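Local coordinates for Lin2111 protein (Listeria innocua, PDB 3EDP) that probably acts as a GntR-family transcription regulator, pairing a DNA-binding helix-turn-helix region with a UTRA domain, although its exact role is unknown, at residues F104-A109 with N122-S127; P201-S206 with E224-T229; G170-F175 with F209-D214. One frame throughout, in Å; residues are numbered along the deposited sequence.

Interaction 1 (F104-A109 with N122-S127)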
ATOM      1  N   PHE A 104       6.776  19.482  -9.379  1.00 32.70           N
ATOM      2  CA  PHE A 104       5.374  19.523  -8.996  1.00 34.29           C
ATOM      3  C   PHE A 104       4.651  20.416  -9.998  1.00 39.19           C
ATOM      4  O   PHE A 104       4.853  21.628 -10.017  1.00 38.20           O
ATOM      5  CB  PHE A 104       5.230  20.048  -7.560  1.00 27.20           C
ATOM      6  CG  PHE A 104       3.806  20.122  -7.064  1.00 31.89           C
ATOM      7  CD1 PHE A 104       2.831  19.270  -7.557  1.00 33.98           C
ATOM      8  CD2 PHE A 104       3.454  21.029  -6.072  1.00 34.72           C
ATOM      9  CE1 PHE A 104       1.520  19.331  -7.084  1.00 34.80           C
ATOM     10  CE2 PHE A 104       2.148  21.104  -5.603  1.00 37.11           C
ATOM     11  CZ  PHE A 104       1.181  20.249  -6.106  1.00 36.21           C
ATOM     12  N   TYR A 105       3.827  19.823 -10.852  1.00 31.17           N
ATOM     13  CA  TYR A 105       3.111  20.624 -11.835  1.00 28.34           C
ATOM     14  C   TYR A 105       1.827  19.960 -12.321  1.00 31.60           C
ATOM     15  O   TYR A 105       1.564  18.787 -12.035  1.00 30.94           O
ATOM     16  CB  TYR A 105       4.017  20.968 -13.025  1.00 35.90           C
ATOM     17  CG  TYR A 105       4.403  19.757 -13.849  1.00 38.39           C
ATOM     18  CD1 TYR A 105       3.811  19.512 -15.079  1.00 43.51           C
ATOM     19  CD2 TYR A 105       5.348  18.856 -13.387  1.00 37.52           C
ATOM     20  CE1 TYR A 105       4.159  18.407 -15.832  1.00 47.71           C
ATOM     21  CE2 TYR A 105       5.706  17.748 -14.131  1.00 44.32           C
ATOM     22  CZ  TYR A 105       5.107  17.528 -15.353  1.00 49.88           C
ATOM     23  OH  TYR A 105       5.458  16.427 -16.102  1.00 53.46           O
ATOM     24  N   ILE A 106       1.027  20.741 -13.040  1.00 31.67           N
ATOM     25  CA  ILE A 106      -0.204  20.264 -13.646  1.00 26.03           C
ATOM     26  C   ILE A 106       0.024  20.054 -15.135  1.00 34.02           C
ATOM     27  O   ILE A 106       0.709  20.846 -15.785  1.00 34.70           O
ATOM     28  CB  ILE A 106      -1.324  21.292 -13.463  1.00 39.86           C
ATOM     29  CG1 ILE A 106      -1.486  21.640 -11.979  1.00 41.04           C
ATOM     30  CG2 ILE A 106      -2.615  20.794 -14.088  1.00 35.67           C
ATOM     31  CD1 ILE A 106      -2.435  22.792 -11.725  1.00 43.23           C
ATOM     32  N   ARG A 107      -0.565  18.994 -15.673  1.00 34.84           N
ATOM     33  CA  ARG A 107      -0.409  18.637 -17.073  1.00 33.79           C
ATOM     34  C   ARG A 107      -1.655  17.871 -17.507  1.00 41.22           C
ATOM     35  O   ARG A 107      -2.429  17.407 -16.670  1.00 40.81           O
ATOM     36  CB  ARG A 107       0.800  17.719 -17.224  1.00 33.38           C
ATOM     37  CG  ARG A 107       0.736  16.537 -16.238  1.00 34.32           C
ATOM     38  CD  ARG A 107       1.669  15.386 -16.609  1.00 39.15           C
ATOM     39  NE  ARG A 107       1.071  14.505 -17.607  1.00 42.07           N
ATOM     40  CZ  ARG A 107       1.705  13.481 -18.175  1.00 46.33           C
ATOM     41  NH1 ARG A 107       2.964  13.213 -17.847  1.00 41.55           N
ATOM     42  NH2 ARG A 107       1.084  12.726 -19.076  1.00 41.13           N
ATOM     43  N   LYS A 108      -1.841  17.721 -18.813  1.00 44.42           N
ATOM     44  CA  LYS A 108      -2.914  16.874 -19.314  1.00 40.50           C
ATOM     45  C   LYS A 108      -2.626  15.424 -18.963  1.00 40.87           C
ATOM     46  O   LYS A 108      -1.469  15.025 -18.821  1.00 39.92           O
ATOM     47  CB  LYS A 108      -3.083  17.034 -20.824  1.00 50.38           C
ATOM     48  CG  LYS A 108      -3.978  18.201 -21.217  1.00 61.10           C
ATOM     49  CD  LYS A 108      -3.748  18.635 -22.657  1.00 68.96           C
ATOM     50  CE  LYS A 108      -2.430  19.382 -22.798  1.00 78.32           C
ATOM     51  NZ  LYS A 108      -2.387  20.219 -24.031  1.00 82.52           N
ATOM     52  N   ALA A 109      -3.684  14.637 -18.808  1.00 41.51           N
ATOM     53  CA  ALA A 109      -3.539  13.235 -18.462  1.00 39.29           C
ATOM     54  C   ALA A 109      -2.827  12.484 -19.580  1.00 40.98           C
ATOM     55  O   ALA A 109      -1.953  11.660 -19.320  1.00 41.39           O
ATOM     56  CB  ALA A 109      -4.908  12.610 -18.175  1.00 36.66           C
ATOM     57  N   ASN A 122      -7.534  15.009 -22.094  1.00 50.74           N
ATOM     58  CA  ASN A 122      -7.239  16.434 -21.987  1.00 54.71           C
ATOM     59  C   ASN A 122      -7.518  17.002 -20.599  1.00 51.13           C
ATOM     60  O   ASN A 122      -7.252  18.172 -20.330  1.00 55.35           O
ATOM     61  CB  ASN A 122      -8.036  17.217 -23.029  1.00 68.24           C
ATOM     62  CG  ASN A 122      -9.527  16.953 -22.936  1.00 83.01           C
ATOM     63  OD1 ASN A 122      -9.978  15.815 -23.085  1.00 84.29           O
ATOM     64  ND2 ASN A 122     -10.303  18.004 -22.688  1.00 88.58           N
ATOM     65  N   GLU A 123      -8.065  16.176 -19.719  1.00 50.23           N
ATOM     66  CA  GLU A 123      -8.304  16.596 -18.346  1.00 51.65           C
ATOM     67  C   GLU A 123      -6.992  16.591 -17.567  1.00 44.96           C
ATOM     68  O   GLU A 123      -6.038  15.918 -17.950  1.00 41.09           O
ATOM     69  CB  GLU A 123      -9.365  15.710 -17.691  1.00 60.65           C
ATOM     70  CG  GLU A 123     -10.749  15.892 -18.315  1.00 65.42           C
ATOM     71  CD  GLU A 123     -11.786  14.942 -17.751  1.00 73.13           C
ATOM     72  OE1 GLU A 123     -12.923  15.396 -17.504  1.00 79.35           O
ATOM     73  OE2 GLU A 123     -11.470  13.748 -17.552  1.00 70.04           O
ATOM     74  N   LEU A 124      -6.940  17.356 -16.484  1.00 37.09           N
ATOM     75  CA  LEU A 124      -5.674  17.634 -15.827  1.00 38.14           C
ATOM     76  C   LEU A 124      -5.363  16.714 -14.651  1.00 38.74           C
ATOM     77  O   LEU A 124      -6.266  16.236 -13.963  1.00 35.68           O
ATOM     78  CB  LEU A 124      -5.640  19.093 -15.370  1.00 37.58           C
ATOM     79  CG  LEU A 124      -5.947  20.109 -16.473  1.00 45.37           C
ATOM     80  CD1 LEU A 124      -6.045  21.509 -15.884  1.00 39.27           C
ATOM     81  CD2 LEU A 124      -4.894  20.046 -17.578  1.00 46.14           C
ATOM     82  N   VAL A 125      -4.071  16.492 -14.425  1.00 34.90           N
ATOM     83  CA  VAL A 125      -3.581  15.753 -13.274  1.00 31.06           C
ATOM     84  C   VAL A 125      -2.387  16.486 -12.681  1.00 30.05           C
ATOM     85  O   VAL A 125      -1.666  17.185 -13.389  1.00 31.49           O
ATOM     86  CB  VAL A 125      -3.140  14.303 -13.645  1.00 32.33           C
ATOM     87  CG1 VAL A 125      -4.291  13.535 -14.285  1.00 38.06           C
ATOM     88  CG2 VAL A 125      -1.924  14.318 -14.572  1.00 27.16           C
ATOM     89  N   TYR A 126      -2.190  16.336 -11.375  1.00 31.99           N
ATOM     90  CA  TYR A 126      -0.965  16.784 -10.739  1.00 28.81           C
ATOM     91  C   TYR A 126       0.097  15.723 -10.938  1.00 29.31           C
ATOM     92  O   TYR A 126      -0.181  14.522 -10.858  1.00 32.02           O
ATOM     93  CB  TYR A 126      -1.160  16.979  -9.242  1.00 27.54           C
ATOM     94  CG  TYR A 126      -2.056  18.125  -8.867  1.00 36.46           C
ATOM     95  CD1 TYR A 126      -1.607  19.439  -8.968  1.00 39.61           C
ATOM     96  CD2 TYR A 126      -3.344  17.896  -8.393  1.00 32.71           C
ATOM     97  CE1 TYR A 126      -2.419  20.497  -8.620  1.00 41.12           C
ATOM     98  CE2 TYR A 126      -4.164  18.947  -8.033  1.00 34.27           C
ATOM     99  CZ  TYR A 126      -3.693  20.247  -8.155  1.00 38.60           C
ATOM    100  OH  TYR A 126      -4.498  21.299  -7.804  1.00 38.28           O
ATOM    101  N   SER A 127       1.316  16.168 -11.184  1.00 29.93           N
ATOM    102  CA  SER A 127       2.446  15.271 -11.298  1.00 34.96           C
ATOM    103  C   SER A 127       3.470  15.703 -10.271  1.00 32.63           C
ATOM    104  O   SER A 127       3.921  16.849 -10.278  1.00 28.96           O
ATOM    105  CB  SER A 127       3.045  15.332 -12.699  1.00 36.35           C
ATOM    106  OG  SER A 127       4.140  14.446 -12.808  1.00 31.70           O
TER
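Ile-106 and Tyr-126 form a non-hydrogen-bonded antiparallel pair whose side chains run alongside each other, Ile-106 CG1 lying 3.7 Å from CE1 of the tyrosine ring. With this CG1 anti to the carbonyl carbon (chi1 -55°), CG2 lies anti to the backbone N and reaches Leu-124 CB at 3.7 Å. Phe-104 completes this face, bringing CE1 to 3.7 Å from Tyr-126 CD1 with the ring planes 40° apart. All four residues are buried. Phe-158 meets both aromatic rings, while Val-64 and Tyr-72, from the small GntR strands, close over Ile-106.

Packing is looser around Tyr-105 and Arg-107, which are partly exposed, although Val-125 and Ser-127 on the same face are buried against strand 137-146. Ser-127 CB sits over one face of the Tyr-105 ring, displaced toward the rim, in a CH-pi contact 4.2 Å from the centroid. Arg-107 lays its CG beside Val-125 CG2 at 3.8 Å, then bends at chi3 (-83°) so that NE donates to Lys-108 O over 2.9 Å; its NH2 also hydrogen-bonds a glycerol, probably from the crystallisation liquor.

Pairs of backbone hydrogen bonds link Tyr-105 with Ser-127 and Arg-107 with Val-125, and Ala-109 N adds one to Glu-123 O (2.8 Å) just beyond the strands. These antiparallel neighbours, joined through helix 110-117, form one edge, within this chain, of the UTRA-domain sheet, in a fold resembling chorismate lyase.

Interaction 2 (P201-S206 with E224-T229)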
ATOM      1  N   PRO A 201      19.927  -2.366 -13.702  1.00 45.87           N
ATOM      2  CA  PRO A 201      18.623  -2.952 -13.352  1.00 37.81           C
ATOM      3  C   PRO A 201      17.938  -2.198 -12.228  1.00 39.93           C
ATOM      4  O   PRO A 201      18.571  -1.843 -11.231  1.00 37.65           O
ATOM      5  CB  PRO A 201      18.981  -4.359 -12.875  1.00 37.87           C
ATOM      6  CG  PRO A 201      20.394  -4.266 -12.422  1.00 42.00           C
ATOM      7  CD  PRO A 201      21.058  -3.189 -13.235  1.00 46.66           C
ATOM      8  N   VAL A 202      16.638  -1.983 -12.377  1.00 36.92           N
ATOM      9  CA  VAL A 202      15.881  -1.212 -11.402  1.00 33.87           C
ATOM     10  C   VAL A 202      14.563  -1.908 -11.056  1.00 29.06           C
ATOM     11  O   VAL A 202      13.878  -2.410 -11.945  1.00 29.95           O
ATOM     12  CB  VAL A 202      15.584   0.201 -11.952  1.00 30.82           C
ATOM     13  CG1 VAL A 202      14.621   0.937 -11.037  1.00 37.43           C
ATOM     14  CG2 VAL A 202      16.881   0.982 -12.134  1.00 31.07           C
ATOM     15  N   PHE A 203      14.222  -1.950  -9.767  1.00 25.23           N
ATOM     16  CA  PHE A 203      12.890  -2.397  -9.344  1.00 29.24           C
ATOM     17  C   PHE A 203      11.898  -1.264  -9.593  1.00 30.88           C
ATOM     18  O   PHE A 203      12.141  -0.126  -9.201  1.00 30.17           O
ATOM     19  CB  PHE A 203      12.838  -2.741  -7.846  1.00 26.74           C
ATOM     20  CG  PHE A 203      13.526  -4.025  -7.472  1.00 24.63           C
ATOM     21  CD1 PHE A 203      13.129  -5.232  -8.023  1.00 28.79           C
ATOM     22  CD2 PHE A 203      14.547  -4.023  -6.533  1.00 24.79           C
ATOM     23  CE1 PHE A 203      13.756  -6.414  -7.668  1.00 34.55           C
ATOM     24  CE2 PHE A 203      15.175  -5.200  -6.163  1.00 32.43           C
ATOM     25  CZ  PHE A 203      14.783  -6.398  -6.732  1.00 32.00           C
ATOM     26  N   LYS A 204      10.790  -1.574 -10.250  1.00 29.56           N
ATOM     27  CA  LYS A 204       9.714  -0.609 -10.406  1.00 30.42           C
ATOM     28  C   LYS A 204       8.445  -1.151  -9.742  1.00 34.75           C
ATOM     29  O   LYS A 204       7.882  -2.155 -10.173  1.00 29.84           O
ATOM     30  CB  LYS A 204       9.464  -0.293 -11.879  1.00 32.31           C
ATOM     31  CG  LYS A 204       8.283   0.638 -12.125  1.00 36.99           C
ATOM     32  CD  LYS A 204       7.946   0.718 -13.603  1.00 40.76           C
ATOM     33  CE  LYS A 204       6.909   1.798 -13.893  1.00 42.57           C
ATOM     34  NZ  LYS A 204       6.513   1.750 -15.326  1.00 45.74           N
ATOM     35  N   LEU A 205       8.029  -0.484  -8.670  1.00 24.15           N
ATOM     36  CA  LEU A 205       6.835  -0.849  -7.926  1.00 18.95           C
ATOM     37  C   LEU A 205       5.717   0.115  -8.301  1.00 33.14           C
ATOM     38  O   LEU A 205       5.740   1.289  -7.919  1.00 28.78           O
ATOM     39  CB  LEU A 205       7.123  -0.764  -6.422  1.00 20.98           C
ATOM     40  CG  LEU A 205       5.953  -0.992  -5.457  1.00 25.51           C
ATOM     41  CD1 LEU A 205       5.410  -2.419  -5.587  1.00 22.21           C
ATOM     42  CD2 LEU A 205       6.372  -0.682  -4.014  1.00 28.59           C
ATOM     43  N   SER A 206       4.746  -0.366  -9.068  1.00 29.06           N
ATOM     44  CA  SER A 206       3.641   0.490  -9.483  1.00 30.07           C
ATOM     45  C   SER A 206       2.458   0.275  -8.551  1.00 33.20           C
ATOM     46  O   SER A 206       2.119  -0.859  -8.222  1.00 29.52           O
ATOM     47  CB  SER A 206       3.238   0.210 -10.935  1.00 22.62           C
ATOM     48  OG  SER A 206       4.329   0.397 -11.816  1.00 32.65           O
ATOM     49  N   GLU A 224      13.707   1.620  -7.290  1.00 26.91           N
ATOM     50  CA  GLU A 224      14.862   1.337  -6.445  1.00 27.72           C
ATOM     51  C   GLU A 224      15.914   0.576  -7.232  1.00 30.28           C
ATOM     52  O   GLU A 224      15.590  -0.268  -8.070  1.00 34.97           O
ATOM     53  CB  GLU A 224      14.475   0.473  -5.244  1.00 30.31           C
ATOM     54  CG  GLU A 224      13.613   1.154  -4.209  1.00 47.01           C
ATOM     55  CD  GLU A 224      13.242   0.225  -3.054  1.00 49.01           C
ATOM     56  OE1 GLU A 224      13.789  -0.903  -2.975  1.00 50.91           O
ATOM     57  OE2 GLU A 224      12.407   0.625  -2.220  1.00 41.34           O
ATOM     58  N   ASP A 225      17.171   0.872  -6.938  1.00 29.95           N
ATOM     59  CA  ASP A 225      18.301   0.144  -7.494  1.00 29.25           C
ATOM     60  C   ASP A 225      18.131  -1.357  -7.186  1.00 30.59           C
ATOM     61  O   ASP A 225      17.904  -1.734  -6.043  1.00 28.78           O
ATOM     62  CB  ASP A 225      19.588   0.693  -6.874  1.00 36.20           C
ATOM     63  CG  ASP A 225      20.840   0.069  -7.459  1.00 44.54           C
ATOM     64  OD1 ASP A 225      20.735  -0.855  -8.297  1.00 40.16           O
ATOM     65  OD2 ASP A 225      21.937   0.513  -7.065  1.00 49.14           O
ATOM     66  N   ALA A 226      18.208  -2.205  -8.207  1.00 29.17           N
ATOM     67  CA  ALA A 226      18.038  -3.644  -8.005  1.00 30.40           C
ATOM     68  C   ALA A 226      19.372  -4.397  -7.902  1.00 32.35           C
ATOM     69  O   ALA A 226      19.393  -5.614  -7.767  1.00 37.22           O
ATOM     70  CB  ALA A 226      17.170  -4.243  -9.114  1.00 28.96           C
ATOM     71  N   GLU A 227      20.482  -3.678  -7.955  1.00 32.03           N
ATOM     72  CA  GLU A 227      21.774  -4.342  -7.868  1.00 39.86           C
ATOM     73  C   GLU A 227      21.875  -5.109  -6.556  1.00 35.96           C
ATOM     74  O   GLU A 227      21.393  -4.655  -5.519  1.00 32.92           O
ATOM     75  CB  GLU A 227      22.926  -3.343  -7.986  1.00 43.22           C
ATOM     76  CG  GLU A 227      24.301  -4.002  -7.935  1.00 54.99           C
ATOM     77  CD  GLU A 227      25.432  -2.996  -7.819  1.00 65.10           C
ATOM     78  OE1 GLU A 227      25.649  -2.229  -8.780  1.00 63.35           O
ATOM     79  OE2 GLU A 227      26.106  -2.980  -6.768  1.00 75.48           O
ATOM     80  N   SER A 228      22.503  -6.276  -6.609  1.00 33.51           N
ATOM     81  CA  SER A 228      22.695  -7.097  -5.426  1.00 31.75           C
ATOM     82  C   SER A 228      24.023  -7.833  -5.534  1.00 37.59           C
ATOM     83  O   SER A 228      24.552  -8.032  -6.634  1.00 37.39           O
ATOM     84  CB  SER A 228      21.545  -8.100  -5.290  1.00 30.14           C
ATOM     85  OG  SER A 228      21.778  -9.045  -4.254  1.00 33.06           O
ATOM     86  N   THR A 229      24.562  -8.235  -4.391  1.00 33.71           N
ATOM     87  CA  THR A 229      25.746  -9.079  -4.379  1.00 43.86           C
ATOM     88  C   THR A 229      25.352 -10.549  -4.507  1.00 37.39           C
ATOM     89  O   THR A 229      26.215 -11.417  -4.583  1.00 37.70           O
ATOM     90  CB  THR A 229      26.579  -8.875  -3.101  1.00 43.67           C
ATOM     91  OG1 THR A 229      25.743  -9.059  -1.957  1.00 38.57           O
ATOM     92  CG2 THR A 229      27.174  -7.470  -3.062  1.00 39.27           C
TER
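At its open end, the beta hairpin of strands 201-211 and 215-225 is fastened by Phe-203 and Glu-224, a hydrogen-bonded antiparallel pair. Phe-203 N donates to Glu-224 O over 2.8 Å, and Glu-224 N answers to Phe-203 O over 3.0 Å. Two residues on, past the non-hydrogen-bonded pair Val-202 and Asp-225, Ala-226 is the first residue beyond the strand, and its N donates to Pro-201 O at 3.1 Å.

Side chains reinforce this exit. Ala-226 CB stands over one face of the Phe-203 ring, somewhat toward the rim and 3.8 Å from its centroid, as a CH-pi contact; the same methyl touches Pro-201 CB. Asp-225 carries its CG anti to the backbone N (chi1 -176°), which lets OD1 take the N-H of Glu-227 at 2.9 Å from above the carboxylate plane, making an Asx turn. Leu-181 of the second subunit also packs on Phe-203, while Glu-224 OE2 is hydrogen-bonded to His-222 NE2.

The chemistry implies a graded ending: main-chain bonds hold the strands in step, a backbone bond and a methyl on an aromatic face both hold the first loop residue, and a carboxylate fixes the turn beyond it.

Interaction 3 (G170-F175 with F209-D214)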
ATOM      1  N   GLY A 170      -8.187  13.692  -0.730  1.00 36.50           N
ATOM      2  CA  GLY A 170      -8.998  14.353  -1.739  1.00 32.67           C
ATOM      3  C   GLY A 170     -10.487  14.074  -1.587  1.00 38.18           C
ATOM      4  O   GLY A 170     -10.986  13.848  -0.484  1.00 31.12           O
ATOM      5  N   LYS A 171     -11.195  14.095  -2.711  1.00 35.16           N
ATOM      6  CA  LYS A 171     -12.644  13.901  -2.748  1.00 34.94           C
ATOM      7  C   LYS A 171     -13.096  12.543  -2.192  1.00 39.36           C
ATOM      8  O   LYS A 171     -14.081  12.462  -1.468  1.00 36.17           O
ATOM      9  CB  LYS A 171     -13.123  14.054  -4.195  1.00 40.35           C
ATOM     10  CG  LYS A 171     -14.620  14.183  -4.385  1.00 49.98           C
ATOM     11  CD  LYS A 171     -14.929  14.559  -5.833  1.00 55.43           C
ATOM     12  CE  LYS A 171     -16.415  14.472  -6.134  1.00 61.42           C
ATOM     13  NZ  LYS A 171     -16.682  14.672  -7.585  1.00 68.41           N
ATOM     14  N   TYR A 172     -12.369  11.482  -2.535  1.00 31.23           N
ATOM     15  CA  TYR A 172     -12.769  10.127  -2.185  1.00 34.33           C
ATOM     16  C   TYR A 172     -11.845   9.493  -1.158  1.00 37.38           C
ATOM     17  O   TYR A 172     -10.701   9.897  -0.999  1.00 39.84           O
ATOM     18  CB  TYR A 172     -12.822   9.245  -3.432  1.00 35.36           C
ATOM     19  CG  TYR A 172     -13.847   9.683  -4.440  1.00 40.21           C
ATOM     20  CD1 TYR A 172     -15.174   9.291  -4.326  1.00 51.19           C
ATOM     21  CD2 TYR A 172     -13.491  10.495  -5.512  1.00 42.23           C
ATOM     22  CE1 TYR A 172     -16.122   9.698  -5.252  1.00 55.76           C
ATOM     23  CE2 TYR A 172     -14.429  10.906  -6.443  1.00 44.28           C
ATOM     24  CZ  TYR A 172     -15.742  10.504  -6.309  1.00 55.53           C
ATOM     25  OH  TYR A 172     -16.674  10.912  -7.235  1.00 65.03           O
ATOM     26  N   LYS A 173     -12.358   8.487  -0.464  1.00 38.46           N
ATOM     27  CA  LYS A 173     -11.584   7.784   0.551  1.00 41.83           C
ATOM     28  C   LYS A 173     -10.839   6.618  -0.098  1.00 32.45           C
ATOM     29  O   LYS A 173     -11.351   5.976  -1.017  1.00 30.19           O
ATOM     30  CB  LYS A 173     -12.520   7.319   1.678  1.00 47.08           C
ATOM     31  CG  LYS A 173     -12.027   6.139   2.500  1.00 65.41           C
ATOM     32  CD  LYS A 173     -10.848   6.507   3.389  1.00 73.95           C
ATOM     33  CE  LYS A 173     -10.260   5.274   4.073  1.00 70.98           C
ATOM     34  NZ  LYS A 173      -8.818   5.443   4.412  1.00 64.10           N
ATOM     35  N   LEU A 174      -9.612   6.375   0.344  1.00 33.12           N
ATOM     36  CA  LEU A 174      -8.857   5.221  -0.122  1.00 33.12           C
ATOM     37  C   LEU A 174      -9.557   3.947   0.343  1.00 32.04           C
ATOM     38  O   LEU A 174      -9.948   3.841   1.502  1.00 29.51           O
ATOM     39  CB  LEU A 174      -7.435   5.253   0.429  1.00 33.82           C
ATOM     40  CG  LEU A 174      -6.605   4.006   0.129  1.00 34.86           C
ATOM     41  CD1 LEU A 174      -6.550   3.757  -1.372  1.00 29.83           C
ATOM     42  CD2 LEU A 174      -5.207   4.153   0.703  1.00 41.37           C
ATOM     43  N   PHE A 175      -9.711   2.983  -0.557  1.00 27.92           N
ATOM     44  CA  PHE A 175     -10.388   1.729  -0.221  1.00 31.42           C
ATOM     45  C   PHE A 175      -9.536   0.500  -0.525  1.00 26.89           C
ATOM     46  O   PHE A 175      -9.531  -0.462   0.239  1.00 32.91           O
ATOM     47  CB  PHE A 175     -11.720   1.621  -0.965  1.00 37.56           C
ATOM     48  CG  PHE A 175     -12.383   0.274  -0.829  1.00 34.95           C
ATOM     49  CD1 PHE A 175     -12.933  -0.120   0.379  1.00 31.67           C
ATOM     50  CD2 PHE A 175     -12.444  -0.599  -1.904  1.00 32.26           C
ATOM     51  CE1 PHE A 175     -13.535  -1.366   0.509  1.00 39.16           C
ATOM     52  CE2 PHE A 175     -13.058  -1.847  -1.778  1.00 29.62           C
ATOM     53  CZ  PHE A 175     -13.595  -2.226  -0.577  1.00 33.10           C
ATOM     54  N   PHE A 209      -4.138   3.343  -6.531  1.00 30.54           N
ATOM     55  CA  PHE A 209      -4.986   3.462  -5.352  1.00 24.16           C
ATOM     56  C   PHE A 209      -6.430   3.630  -5.816  1.00 22.87           C
ATOM     57  O   PHE A 209      -6.717   4.452  -6.698  1.00 27.21           O
ATOM     58  CB  PHE A 209      -4.574   4.658  -4.495  1.00 27.79           C
ATOM     59  CG  PHE A 209      -3.172   4.572  -3.928  1.00 27.06           C
ATOM     60  CD1 PHE A 209      -2.956   4.087  -2.648  1.00 33.13           C
ATOM     61  CD2 PHE A 209      -2.082   5.009  -4.662  1.00 21.63           C
ATOM     62  CE1 PHE A 209      -1.673   4.028  -2.111  1.00 28.04           C
ATOM     63  CE2 PHE A 209      -0.794   4.951  -4.134  1.00 22.22           C
ATOM     64  CZ  PHE A 209      -0.590   4.458  -2.857  1.00 27.40           C
ATOM     65  N   TYR A 210      -7.330   2.846  -5.234  1.00 28.77           N
ATOM     66  CA  TYR A 210      -8.739   2.878  -5.612  1.00 30.80           C
ATOM     67  C   TYR A 210      -9.620   3.369  -4.479  1.00 31.44           C
ATOM     68  O   TYR A 210      -9.388   3.039  -3.316  1.00 24.52           O
ATOM     69  CB  TYR A 210      -9.218   1.472  -5.991  1.00 27.05           C
ATOM     70  CG  TYR A 210      -8.655   0.942  -7.289  1.00 30.51           C
ATOM     71  CD1 TYR A 210      -9.352   1.103  -8.479  1.00 34.69           C
ATOM     72  CD2 TYR A 210      -7.435   0.272  -7.325  1.00 28.31           C
ATOM     73  CE1 TYR A 210      -8.859   0.621  -9.668  1.00 33.25           C
ATOM     74  CE2 TYR A 210      -6.931  -0.224  -8.521  1.00 30.34           C
ATOM     75  CZ  TYR A 210      -7.649  -0.038  -9.687  1.00 32.55           C
ATOM     76  OH  TYR A 210      -7.175  -0.515 -10.882  1.00 44.80           O
ATOM     77  N   ALA A 211     -10.631   4.156  -4.837  1.00 24.86           N
ATOM     78  CA  ALA A 211     -11.800   4.352  -3.992  1.00 27.62           C
ATOM     79  C   ALA A 211     -12.741   3.167  -4.234  1.00 31.77           C
ATOM     80  O   ALA A 211     -12.544   2.404  -5.179  1.00 30.61           O
ATOM     81  CB  ALA A 211     -12.507   5.669  -4.338  1.00 25.20           C
ATOM     82  N   GLU A 212     -13.760   3.020  -3.390  1.00 27.83           N
ATOM     83  CA  GLU A 212     -14.757   1.965  -3.568  1.00 36.98           C
ATOM     84  C   GLU A 212     -15.339   1.953  -4.980  1.00 40.58           C
ATOM     85  O   GLU A 212     -15.353   2.976  -5.669  1.00 34.80           O
ATOM     86  CB  GLU A 212     -15.888   2.102  -2.543  1.00 39.91           C
ATOM     87  CG  GLU A 212     -15.734   1.195  -1.334  1.00 42.94           C
ATOM     88  CD  GLU A 212     -16.932   1.240  -0.411  1.00 40.08           C
ATOM     89  OE1 GLU A 212     -17.050   2.221   0.355  1.00 45.12           O
ATOM     90  OE2 GLU A 212     -17.745   0.289  -0.435  1.00 33.67           O
ATOM     91  N   ASN A 213     -15.815   0.784  -5.401  1.00 30.47           N
ATOM     92  CA  ASN A 213     -16.479   0.621  -6.701  1.00 33.93           C
ATOM     93  C   ASN A 213     -15.546   0.800  -7.894  1.00 35.93           C
ATOM     94  O   ASN A 213     -15.931   1.355  -8.924  1.00 38.12           O
ATOM     95  CB  ASN A 213     -17.693   1.551  -6.828  1.00 41.18           C
ATOM     96  CG  ASN A 213     -18.660   1.108  -7.923  1.00 50.03           C
ATOM     97  OD1 ASN A 213     -18.784  -0.084  -8.220  1.00 51.19           O
ATOM     98  ND2 ASN A 213     -19.354   2.070  -8.523  1.00 47.02           N
ATOM     99  N   ASP A 214     -14.311   0.338  -7.737  1.00 31.44           N
ATOM    100  CA  ASP A 214     -13.386   0.213  -8.851  1.00 38.79           C
ATOM    101  C   ASP A 214     -13.007   1.566  -9.455  1.00 41.97           C
ATOM    102  O   ASP A 214     -12.821   1.678 -10.663  1.00 39.95           O
ATOM    103  CB  ASP A 214     -13.985  -0.692  -9.930  1.00 42.82           C
ATOM    104  CG  ASP A 214     -12.957  -1.138 -10.949  1.00 55.34           C
ATOM    105  OD1 ASP A 214     -11.774  -1.266 -10.570  1.00 58.68           O
ATOM    106  OD2 ASP A 214     -13.327  -1.355 -12.123  1.00 62.43           O
TER
HETATM  107  O   HOH W   1     -13.886   4.905  -1.156  1.00 34.94           O
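Tyr-210 O accepts the N-H of Phe-175 over 2.8 Å, with the donor in the carbonyl plane, and this bond ties the loop after helix 163-167 to strand 201-211. Tyr-210 also shares a backbone hydrogen bond with Glu-176, the first residue of strand 176-185, so the loop bond directly precedes the strand pairing.

A second polar link is indirect. One water donates to Lys-173 O at 2.8 Å and accepts from Glu-212 N at 2.9 Å, bridging two backbones that do not bond directly there; Lys-173 O is approached as well by Ala-211 CA at 3.4 Å.

With its CG anti to the backbone N (chi1 172°), Phe-175 brings its ring to Glu-212, whose CG lies over the ring centre, 3.6 Å from the centroid, as a CH-pi contact; ring and carboxylate planes are 33° apart. On the inner flank, Leu-174 CD1 meets the Phe-209 ring at its edge, in plane, 3.8 Å from CD1 of that ring, with Ile-164 and Val-167 of the helix nearby. Tyr-172 CB touches Ala-211 CB at 3.7 Å.

Phe-175 also packs on Glu-165 of the second subunit, and its O accepts a hydrogen bond from ND2 of Asn-162 of that subunit. The junction is thus joined by one direct hydrogen bond, one water bridge and apolar packing, in which Glu-212 meets the ring through CG rather than its carboxylate.

Overall arrangement
All three contacts reach one six-stranded antiparallel sheet within the UTRA range. Interaction 1 joins strand 99-108, outermost within this chain, to its neighbour 124-134. Interactions 2 and 3 share strand 201-211, one near its start and the other near its end, with centres about 29 Å apart. Interaction 1 lies about 27 Å from interaction 2 and 19 Å from interaction 3, centre to centre. Along the chain it closes first, whereas the segments of the other two alternate. Its side meets the GntR region, while interactions 2 and 3 both touch the second subunit, so the sheet lies between the probable DNA-binding part and the second subunit, consistent with its joining them.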